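PDB 3OS7: galactose mutarotase-like protein from Clostridium acetobutylicum, which probably binds sugars and interconverts their anomers as an aldose 1-epimerase. Local coordinates for residues Gln166-Val171 against Glu328-Val333; Glu132-Phe137 against Gln152-Tyr157; Lys48-Leu53 against Val190-Gly195. All coordinates share one frame; numbering follows the deposited sequence. Where two conformers were deposited one is given.

Contact 1 (Gln166-Val171 against Glu328-Val333); sequences QTTSVV and ESWSGV. With EDO (1,2-ethanediol), chain H.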
loop_
_atom_site.group_PDB
_atom_site.type_symbol
_atom_site.label_atom_id
_atom_site.label_comp_id
_atom_site.label_asym_id
_atom_site.label_seq_id
_atom_site.Cartn_x
_atom_site.Cartn_y
_atom_site.Cartn_z
ATOM N N GLN A 166 -6.609 -8.581 -0.294
ATOM C CA GLN A 166 -5.292 -8.541 -0.856
ATOM C C GLN A 166 -4.383 -9.362 0.060
ATOM O O GLN A 166 -4.148 -8.975 1.215
ATOM C CB GLN A 166 -4.827 -7.082 -0.874
ATOM C CG GLN A 166 -3.342 -6.874 -1.197
ATOM C CD GLN A 166 -2.915 -5.470 -0.863
ATOM O OE1 GLN A 166 -2.897 -4.580 -1.723
ATOM N NE2 GLN A 166 -2.648 -5.238 0.409
ATOM N N THR A 167 -3.853 -10.472 -0.450
ATOM C CA THR A 167 -2.833 -11.243 0.266
ATOM C C THR A 167 -1.500 -11.029 -0.462
ATOM O O THR A 167 -1.332 -11.430 -1.618
ATOM C CB THR A 167 -3.212 -12.758 0.391
ATOM O OG1 THR A 167 -4.474 -12.890 1.051
ATOM C CG2 THR A 167 -2.169 -13.545 1.211
ATOM N N THR A 168 -0.558 -10.399 0.238
ATOM C CA THR A 168 0.775 -10.062 -0.286
ATOM C C THR A 168 1.766 -11.056 0.299
ATOM O O THR A 168 1.752 -11.323 1.488
ATOM C CB THR A 168 1.180 -8.645 0.131
ATOM O OG1 THR A 168 0.129 -7.742 -0.242
ATOM C CG2 THR A 168 2.503 -8.230 -0.487
ATOM N N SER A 169 2.616 -11.634 -0.529
ATOM C CA SER A 169 3.603 -12.570 0.012
ATOM C C SER A 169 4.876 -12.478 -0.753
ATOM O O SER A 169 4.878 -12.106 -1.927
ATOM C CB SER A 169 3.064 -14.011 -0.001
ATOM O OG SER A 169 2.664 -14.382 -1.293
ATOM N N VAL A 170 5.971 -12.821 -0.078
ATOM C CA VAL A 170 7.245 -12.905 -0.720
ATOM C C VAL A 170 7.976 -14.105 -0.134
ATOM O O VAL A 170 7.798 -14.416 1.043
ATOM C CB VAL A 170 8.070 -11.611 -0.575
ATOM C CG1 VAL A 170 8.208 -11.205 0.852
ATOM C CG2 VAL A 170 9.406 -11.785 -1.225
ATOM N N VAL A 171 8.751 -14.782 -0.980
ATOM C CA VAL A 171 9.540 -15.942 -0.577
ATOM C C VAL A 171 10.990 -15.668 -0.994
ATOM O O VAL A 171 11.248 -15.202 -2.089
ATOM C CB VAL A 171 9.006 -17.281 -1.163
ATOM C CG1 VAL A 171 8.903 -17.262 -2.667
ATOM C CG2 VAL A 171 9.908 -18.435 -0.729
ATOM N N GLU A 328 12.087 -19.251 3.232
ATOM C CA GLU A 328 11.067 -18.732 4.144
ATOM C C GLU A 328 10.235 -17.676 3.438
ATOM O O GLU A 328 10.734 -16.954 2.551
ATOM C CB GLU A 328 11.701 -18.133 5.382
ATOM C CG GLU A 328 10.720 -17.887 6.503
ATOM C CD GLU A 328 11.344 -17.244 7.733
ATOM O OE1 GLU A 328 12.538 -16.879 7.718
ATOM O OE2 GLU A 328 10.608 -17.106 8.734
ATOM N N SER A 329 8.972 -17.573 3.849
ATOM C CA SER A 329 8.095 -16.548 3.302
ATOM C C SER A 329 7.503 -15.633 4.362
ATOM O O SER A 329 7.485 -15.958 5.547
ATOM C CB SER A 329 6.963 -17.196 2.478
ATOM O OG SER A 329 6.007 -17.830 3.308
ATOM N N TRP A 330 7.040 -14.479 3.895
ATOM C CA TRP A 330 6.265 -13.512 4.680
ATOM C C TRP A 330 4.954 -13.307 3.921
ATOM O O TRP A 330 4.946 -13.303 2.680
ATOM C CB TRP A 330 7.022 -12.164 4.777
ATOM C CG TRP A 330 6.157 -11.024 5.375
ATOM C CD1 TRP A 330 6.105 -10.637 6.680
ATOM C CD2 TRP A 330 5.252 -10.170 4.669
ATOM N NE1 TRP A 330 5.228 -9.599 6.827
ATOM C CE2 TRP A 330 4.687 -9.295 5.606
ATOM C CE3 TRP A 330 4.895 -10.036 3.329
ATOM C CZ2 TRP A 330 3.750 -8.334 5.250
ATOM C CZ3 TRP A 330 3.974 -9.087 2.977
ATOM C CH2 TRP A 330 3.400 -8.259 3.929
ATOM N N SER A 331 3.851 -13.168 4.644
ATOM C CA SER A 331 2.562 -12.833 4.036
ATOM C C SER A 331 1.787 -11.845 4.919
ATOM O O SER A 331 1.806 -11.951 6.155
ATOM C CB SER A 331 1.724 -14.095 3.814
ATOM O OG SER A 331 0.442 -13.784 3.287
ATOM N N GLY A 332 1.100 -10.902 4.293
ATOM C CA GLY A 332 0.223 -9.991 5.008
ATOM C C GLY A 332 -1.067 -9.849 4.240
ATOM O O GLY A 332 -1.080 -10.036 3.014
ATOM N N VAL A 333 -2.147 -9.524 4.945
ATOM C CA VAL A 333 -3.450 -9.366 4.329
ATOM C C VAL A 333 -4.065 -8.006 4.636
ATOM O O VAL A 333 -4.068 -7.569 5.798
ATOM C CB VAL A 333 -4.412 -10.431 4.857
ATOM C CG1 VAL A 333 -5.782 -10.298 4.242
ATOM C CG2 VAL A 333 -3.830 -11.824 4.640
HETATM C C1 EDO H . 5.358 -16.331 -1.701
HETATM O O1 EDO H . 4.041 -16.852 -1.537
HETATM C C2 EDO H . 5.477 -15.646 -3.062
HETATM O O2 EDO H . 5.220 -16.575 -4.134
HETATM O O HOH W 1 -1.521 -7.121 1.963
#
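G332 O is gripped from several directions. T168 N donates to G332 O at 2.8 Å, nearly straight at 168°. Water 1 adds a weak bond to G332 O, and T167 CA makes a long C-H...O contact with it. The same water accepts from Q166 NE2 at 2.7 Å and is bonded to T168 OG1 at 2.8 Å. It ties two side chains of one strand to the backbone of the other. Q166 OE1, the other end of that amide, bonds Y157 OH, and T168 OG1 has Y184 OH as a further partner. G332 N returns a bond to T168 O, and V170 and W330 pair likewise, with N and O of each joined to the other at 3.0 Å.

These are antiparallel neighbours in the beta-sandwich of the galactose mutarotase fold. The face with T168, V170 and W330 is turned to the interior, against strand 178-189. W330 holds CG anti to its backbone N (chi1 170°), which lays the indole over G332. G332 N lies 3.5 Å above the W330 ring, toward the rim. The methyl T168 CG2 comes in at the ring edge, 3.9 Å from W330 CZ3. V170 CG1 reaches W330 CB at 4.2 Å.

The face with T167, S169 and V171 is more open. There S169 OG shares a hydrogen bond of 2.8 Å with O1 of an ethanediol, whose C1 touches V171 CG1.

Contact 2 (Glu132-Phe137 against Gln152-Tyr157); sequences EVVFDF and QFKLSY. With EDO (1,2-ethanediol), chain H.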
loop_
_atom_site.group_PDB
_atom_site.type_symbol
_atom_site.label_atom_id
_atom_site.label_comp_id
_atom_site.label_asym_id
_atom_site.label_seq_id
_atom_site.Cartn_x
_atom_site.Cartn_y
_atom_site.Cartn_z
ATOM N N GLU A 132 -4.268 -13.342 -9.437
ATOM C CA GLU A 132 -2.954 -13.331 -8.796
ATOM C C GLU A 132 -1.894 -12.946 -9.799
ATOM O O GLU A 132 -1.912 -13.424 -10.945
ATOM C CB GLU A 132 -2.606 -14.715 -8.210
ATOM C CG GLU A 132 -3.641 -15.243 -7.223
ATOM C CD GLU A 132 -3.186 -16.510 -6.480
ATOM O OE1 GLU A 132 -2.318 -17.231 -7.008
ATOM O OE2 GLU A 132 -3.697 -16.761 -5.364
ATOM N N VAL A 133 -0.962 -12.105 -9.364
ATOM C CA VAL A 133 0.168 -11.684 -10.184
ATOM C C VAL A 133 1.423 -11.987 -9.405
ATOM O O VAL A 133 1.417 -11.982 -8.179
ATOM C CB VAL A 133 0.131 -10.161 -10.570
ATOM C CG1 VAL A 133 -1.030 -9.897 -11.541
ATOM C CG2 VAL A 133 0.055 -9.249 -9.298
ATOM N N VAL A 134 2.494 -12.285 -10.113
ATOM C CA VAL A 134 3.776 -12.516 -9.482
ATOM C C VAL A 134 4.885 -11.706 -10.123
ATOM O O VAL A 134 4.800 -11.299 -11.293
ATOM C CB VAL A 134 4.192 -14.006 -9.521
ATOM C CG1 VAL A 134 3.214 -14.865 -8.718
ATOM C CG2 VAL A 134 4.319 -14.499 -10.944
ATOM N N PHE A 135 5.898 -11.440 -9.322
ATOM C CA PHE A 135 7.127 -10.824 -9.776
ATOM C C PHE A 135 8.283 -11.742 -9.424
ATOM O O PHE A 135 8.528 -12.008 -8.249
ATOM C CB PHE A 135 7.368 -9.495 -9.077
ATOM C CG PHE A 135 8.632 -8.824 -9.545
ATOM C CD1 PHE A 135 8.689 -8.234 -10.792
ATOM C CD2 PHE A 135 9.758 -8.852 -8.792
ATOM C CE1 PHE A 135 9.848 -7.659 -11.243
ATOM C CE2 PHE A 135 10.940 -8.290 -9.241
ATOM C CZ PHE A 135 10.985 -7.692 -10.455
ATOM N N ASP A 136 8.984 -12.207 -10.448
ATOM C CA ASP A 136 10.134 -13.096 -10.292
ATOM C C ASP A 136 11.427 -12.301 -10.427
ATOM O O ASP A 136 11.722 -11.724 -11.483
ATOM C CB ASP A 136 10.088 -14.190 -11.343
ATOM C CG ASP A 136 8.824 -15.042 -11.252
ATOM O OD1 ASP A 136 8.586 -15.629 -10.171
ATOM O OD2 ASP A 136 8.074 -15.125 -12.258
ATOM N N PHE A 137 12.181 -12.225 -9.338
ATOM C CA PHE A 137 13.433 -11.495 -9.320
ATOM C C PHE A 137 14.552 -12.522 -9.444
ATOM O O PHE A 137 14.761 -13.329 -8.533
ATOM C CB PHE A 137 13.568 -10.692 -8.032
ATOM C CG PHE A 137 14.783 -9.780 -7.995
ATOM C CD1 PHE A 137 14.837 -8.624 -8.766
ATOM C CD2 PHE A 137 15.840 -10.038 -7.138
ATOM C CE1 PHE A 137 15.924 -7.786 -8.701
ATOM C CE2 PHE A 137 16.929 -9.198 -7.082
ATOM C CZ PHE A 137 16.978 -8.073 -7.841
ATOM N N GLN A 152 10.484 -14.284 -5.109
ATOM C CA GLN A 152 9.237 -14.123 -5.827
ATOM C C GLN A 152 8.263 -13.400 -4.915
ATOM O O GLN A 152 7.985 -13.845 -3.808
ATOM C CB GLN A 152 8.612 -15.452 -6.233
ATOM C CG GLN A 152 7.340 -15.307 -7.072
ATOM C CD GLN A 152 6.706 -16.646 -7.390
ATOM O OE1 GLN A 152 6.101 -17.287 -6.518
ATOM N NE2 GLN A 152 6.836 -17.072 -8.642
ATOM N N PHE A 153 7.735 -12.297 -5.417
ATOM C CA PHE A 153 6.625 -11.602 -4.815
ATOM C C PHE A 153 5.312 -12.080 -5.468
ATOM O O PHE A 153 5.259 -12.383 -6.669
ATOM C CB PHE A 153 6.790 -10.095 -5.036
ATOM C CG PHE A 153 7.003 -9.291 -3.795
ATOM C CD1 PHE A 153 5.935 -8.778 -3.095
ATOM C CD2 PHE A 153 8.301 -8.995 -3.355
ATOM C CE1 PHE A 153 6.140 -7.992 -1.982
ATOM C CE2 PHE A 153 8.510 -8.203 -2.235
ATOM C CZ PHE A 153 7.441 -7.707 -1.555
ATOM N N LYS A 154 4.245 -12.137 -4.684
ATOM C CA LYS A 154 2.922 -12.463 -5.210
ATOM C C LYS A 154 1.881 -11.573 -4.569
ATOM O O LYS A 154 1.913 -11.345 -3.344
ATOM C CB LYS A 154 2.564 -13.922 -4.935
ATOM C CG LYS A 154 1.184 -14.312 -5.414
ATOM C CD LYS A 154 0.996 -15.850 -5.602
ATOM C CE LYS A 154 1.395 -16.688 -4.420
ATOM N NZ LYS A 154 1.743 -18.079 -4.926
ATOM N N LEU A 155 0.997 -11.042 -5.401
ATOM C CA LEU A 155 -0.191 -10.336 -4.932
ATOM C C LEU A 155 -1.380 -11.199 -5.350
ATOM O O LEU A 155 -1.554 -11.508 -6.524
ATOM C CB LEU A 155 -0.310 -8.932 -5.524
ATOM C CG LEU A 155 0.911 -8.041 -5.530
ATOM C CD1 LEU A 155 0.639 -6.670 -6.141
ATOM C CD2 LEU A 155 1.460 -7.895 -4.132
ATOM N N SER A 156 -2.174 -11.595 -4.371
ATOM C CA SER A 156 -3.345 -12.411 -4.588
ATOM C C SER A 156 -4.601 -11.638 -4.207
ATOM O O SER A 156 -4.861 -11.354 -3.028
ATOM C CB SER A 156 -3.227 -13.711 -3.793
ATOM O OG SER A 156 -4.352 -14.534 -4.074
ATOM N N TYR A 157 -5.369 -11.251 -5.219
ATOM C CA TYR A 157 -6.547 -10.438 -5.017
ATOM C C TYR A 157 -7.810 -11.248 -5.139
ATOM O O TYR A 157 -8.055 -11.876 -6.165
ATOM C CB TYR A 157 -6.559 -9.294 -6.029
ATOM C CG TYR A 157 -5.569 -8.223 -5.686
ATOM C CD1 TYR A 157 -5.827 -7.349 -4.623
ATOM C CD2 TYR A 157 -4.399 -8.071 -6.377
ATOM C CE1 TYR A 157 -4.951 -6.353 -4.293
ATOM C CE2 TYR A 157 -3.507 -7.053 -6.037
ATOM C CZ TYR A 157 -3.791 -6.206 -4.989
ATOM O OH TYR A 157 -2.917 -5.190 -4.616
HETATM C C1 EDO H . 5.358 -16.331 -1.701
HETATM O O1 EDO H . 4.041 -16.852 -1.537
HETATM C C2 EDO H . 5.477 -15.646 -3.062
HETATM O O2 EDO H . 5.220 -16.575 -4.134
HETATM O O HOH W 2 -0.999 -19.122 -5.960
#
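E132 with S156 and D136 with Q152 make the two side-chain bonds of this contact, on the face that also carries V134. S156 OG donates to E132 OE2 at 2.7 Å. It comes from the anti side of that oxygen and 29° out of the carboxylate plane. The other carboxylate oxygen, E132 OE1, accepts from water 2, which accepts from K154 NZ at 3.1 Å. Water 2 thus bridges E132 OE1 and K154 NZ, which are 4.6 Å apart and probably of opposite charge. At the far end Q152 NE2 donates to D136 OD1 at 2.7 Å. The donor uses the syn lone pair of OD1, and OD1 lies close to the amide plane. The two flat groups are still turned 43° apart. Q152 OE1 takes a bond of 2.6 Å from O2 of an ethanediol, so both ends of this amide are engaged.

V134 CG1 lies alongside K154 CG at 3.9 Å, between the two polar pairs. On the reverse face V133 CG2 meets L155 CB at 3.8 Å. F135 and F153 touch at their CB atoms, and their rings diverge. A chi1 of -179° turns the F135 ring off toward W117.

The backbones run antiparallel, with paired bonds between V133 and L155 and between F135 and F153.

Strand 118-125 flanks 132-137, bonding V134 to T118, and strand 163-172 flanks 152-157. Strands 118-125, 128-137, 151-160 and 163-172 form an antiparallel meander in the beta-sandwich of the galactose mutarotase fold. Beneath the V133 face, F153 packs on V182 and L155 on Y184, both of strand 178-189.

Contact 3 (Lys48-Leu53 against Val190-Gly195); sequences KGVTIL and VPFIEG. With EDO (1,2-ethanediol), chain I.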
loop_
_atom_site.group_PDB
_atom_site.type_symbol
_atom_site.label_atom_id
_atom_site.label_comp_id
_atom_site.label_asym_id
_atom_site.label_seq_id
_atom_site.Cartn_x
_atom_site.Cartn_y
_atom_site.Cartn_z
ATOM N N LYS A 48 -23.437 1.657 -5.858
ATOM C CA LYS A 48 -23.374 2.612 -4.749
ATOM C C LYS A 48 -22.781 3.945 -5.182
ATOM O O LYS A 48 -22.821 4.907 -4.434
ATOM C CB LYS A 48 -22.575 2.034 -3.583
ATOM C CG LYS A 48 -23.242 0.854 -2.907
ATOM C CD LYS A 48 -22.458 0.452 -1.674
ATOM C CE LYS A 48 -23.057 -0.776 -0.994
ATOM N NZ LYS A 48 -22.394 -1.029 0.332
ATOM N N GLY A 49 -22.222 3.993 -6.385
ATOM C CA GLY A 49 -21.568 5.180 -6.881
ATOM C C GLY A 49 -20.243 5.484 -6.192
ATOM O O GLY A 49 -19.837 6.650 -6.115
ATOM N N VAL A 50 -19.572 4.452 -5.686
ATOM C CA VAL A 50 -18.348 4.652 -4.904
ATOM C C VAL A 50 -17.173 4.161 -5.727
ATOM O O VAL A 50 -17.239 3.060 -6.312
ATOM C CB VAL A 50 -18.391 3.924 -3.561
ATOM C CG1 VAL A 50 -17.023 3.960 -2.871
ATOM C CG2 VAL A 50 -19.480 4.532 -2.656
ATOM N N THR A 51 -16.128 4.990 -5.819
ATOM C CA THR A 51 -14.862 4.562 -6.390
ATOM C C THR A 51 -13.768 4.834 -5.353
ATOM O O THR A 51 -13.485 5.979 -4.993
ATOM C CB THR A 51 -14.546 5.175 -7.781
ATOM O OG1 THR A 51 -13.233 4.770 -8.178
ATOM C CG2 THR A 51 -14.629 6.682 -7.783
ATOM N N ILE A 52 -13.173 3.758 -4.864
ATOM C CA ILE A 52 -12.273 3.840 -3.696
ATOM C C ILE A 52 -10.863 4.340 -4.020
ATOM O O ILE A 52 -10.312 5.177 -3.311
ATOM C CB ILE A 52 -12.154 2.478 -3.021
ATOM C CG1 ILE A 52 -13.513 2.040 -2.471
ATOM C CG2 ILE A 52 -11.047 2.495 -1.931
ATOM C CD1 ILE A 52 -13.495 0.634 -1.851
ATOM N N LEU A 53 -10.257 3.781 -5.048
ATOM C CA LEU A 53 -8.838 4.002 -5.333
ATOM C C LEU A 53 -8.647 5.066 -6.407
ATOM O O LEU A 53 -9.381 5.109 -7.401
ATOM C CB LEU A 53 -8.135 2.716 -5.821
ATOM C CG LEU A 53 -8.089 1.565 -4.816
ATOM C CD1 LEU A 53 -7.670 0.231 -5.450
ATOM C CD2 LEU A 53 -7.220 1.951 -3.587
ATOM N N VAL A 190 -10.534 11.157 -2.272
ATOM C CA VAL A 190 -11.196 11.939 -1.240
ATOM C C VAL A 190 -11.747 13.223 -1.904
ATOM O O VAL A 190 -11.005 14.166 -2.108
ATOM C CB VAL A 190 -10.221 12.313 -0.087
ATOM C CG1 VAL A 190 -10.946 13.071 0.998
ATOM C CG2 VAL A 190 -9.504 11.068 0.500
ATOM N N PRO A 191 -13.038 13.255 -2.265
ATOM C CA PRO A 191 -14.097 12.316 -1.988
ATOM C C PRO A 191 -14.084 11.073 -2.887
ATOM O O PRO A 191 -13.487 11.076 -3.964
ATOM C CB PRO A 191 -15.360 13.149 -2.272
ATOM C CG PRO A 191 -14.979 13.965 -3.414
ATOM C CD PRO A 191 -13.539 14.370 -3.112
ATOM N N PHE A 192 -14.816 10.065 -2.461
ATOM C CA PHE A 192 -14.921 8.799 -3.176
ATOM C C PHE A 192 -16.315 8.570 -3.778
ATOM O O PHE A 192 -16.583 7.528 -4.375
ATOM C CB PHE A 192 -14.515 7.650 -2.256
ATOM C CG PHE A 192 -15.256 7.620 -0.922
ATOM C CD1 PHE A 192 -16.580 7.247 -0.862
ATOM C CD2 PHE A 192 -14.607 7.946 0.263
ATOM C CE1 PHE A 192 -17.247 7.201 0.344
ATOM C CE2 PHE A 192 -15.288 7.915 1.465
ATOM C CZ PHE A 192 -16.599 7.528 1.506
ATOM N N ILE A 193 -17.197 9.564 -3.647
ATOM C CA ILE A 193 -18.532 9.479 -4.221
ATOM C C ILE A 193 -18.872 10.819 -4.872
ATOM O O ILE A 193 -18.396 11.865 -4.440
ATOM C CB ILE A 193 -19.564 9.054 -3.138
ATOM C CG1 ILE A 193 -20.934 8.783 -3.761
ATOM C CG2 ILE A 193 -19.658 10.092 -2.003
ATOM C CD1 ILE A 193 -21.760 7.786 -2.970
ATOM N N GLU A 194 -19.671 10.772 -5.940
ATOM C CA GLU A 194 -20.117 12.004 -6.615
ATOM C C GLU A 194 -21.128 12.772 -5.761
ATOM O O GLU A 194 -21.841 12.197 -4.932
ATOM C CB GLU A 194 -20.736 11.680 -7.984
ATOM C CG GLU A 194 -20.324 12.653 -9.063
ATOM C CD GLU A 194 -18.907 12.402 -9.543
ATOM O OE1 GLU A 194 -17.951 12.764 -8.813
ATOM O OE2 GLU A 194 -18.758 11.839 -10.657
ATOM N N GLY A 195 -21.178 14.084 -5.949
ATOM C CA GLY A 195 -22.111 14.918 -5.201
ATOM C C GLY A 195 -21.680 15.130 -3.767
ATOM O O GLY A 195 -22.499 15.411 -2.887
HETATM C C1 EDO I . -13.982 10.329 -7.193
HETATM O O1 EDO I . -13.567 10.472 -8.551
HETATM C C2 EDO I . -15.207 11.195 -6.978
HETATM O O2 EDO I . -16.312 10.580 -7.647
HETATM O O HOH W 3 -20.785 8.644 -7.274
#
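The flat group here is the F192 ring, and V50 is its neighbour across the contact. V50 CG1 approaches F192 CD1 obliquely at 3.9 Å, the two side chains lying side by side and pointing the same way. Elsewhere the F192 side chain touches I266 and D268 of strand 263-268 and T273 and V275 of strand 273-279. The motif beside it is a G1 beta bulge: G49, at positive phi, and V50 both stand opposite D45 of strand 39-45. The bulge ends the turn that leads into the short edge strand 50-51.

One direct backbone bond joins the segments. T51 N donates to F192 O at 3.0 Å, with an N-H...O angle of 164° and the donor in the carbonyl plane. V50 CA adds a C-H...O contact to the same oxygen. The T51-F192 bond joins the edge strand 50-51 of the five-stranded sheet to the loop that follows strand 178-189. The F192 side chain leaves between its backbone N and carbonyl carbon (chi1 53°). F192 CB rests 3.4 Å from T51 O; T51 O accepts a bond from N189 ND2.

I193 lies over the bulge in the conformer described, one of two modelled. I193 CG1 sits 3.4 Å from G49 O, and I193 CD1 touches V50 CG2 at 4.0 Å. Water 3 bridges G49 O to the backbone of the loop, accepting from E194 N at 2.7 Å.

How the contacts relate
Contacts 1 and 2 are neighbours, with centres 9 Å apart. Strands 151-160 and 163-172 follow each other in the chain and pair side by side. Together the contacts give the strand order 128-137, 151-160, 163-172, 329-340. One ethanediol touches both. Contact 3 is separate: its centre is 29 Å from that of contact 1 and 28 Å from that of contact 2, and it touches neither. It joins the edge of the five-stranded sheet to the loop after strand 178-189. Contact 2 is local in sequence and falls between the two segments of contact 3. Contacts 1 and 3 alternate along the chain and so join early, central and late parts within one beta-sandwich domain.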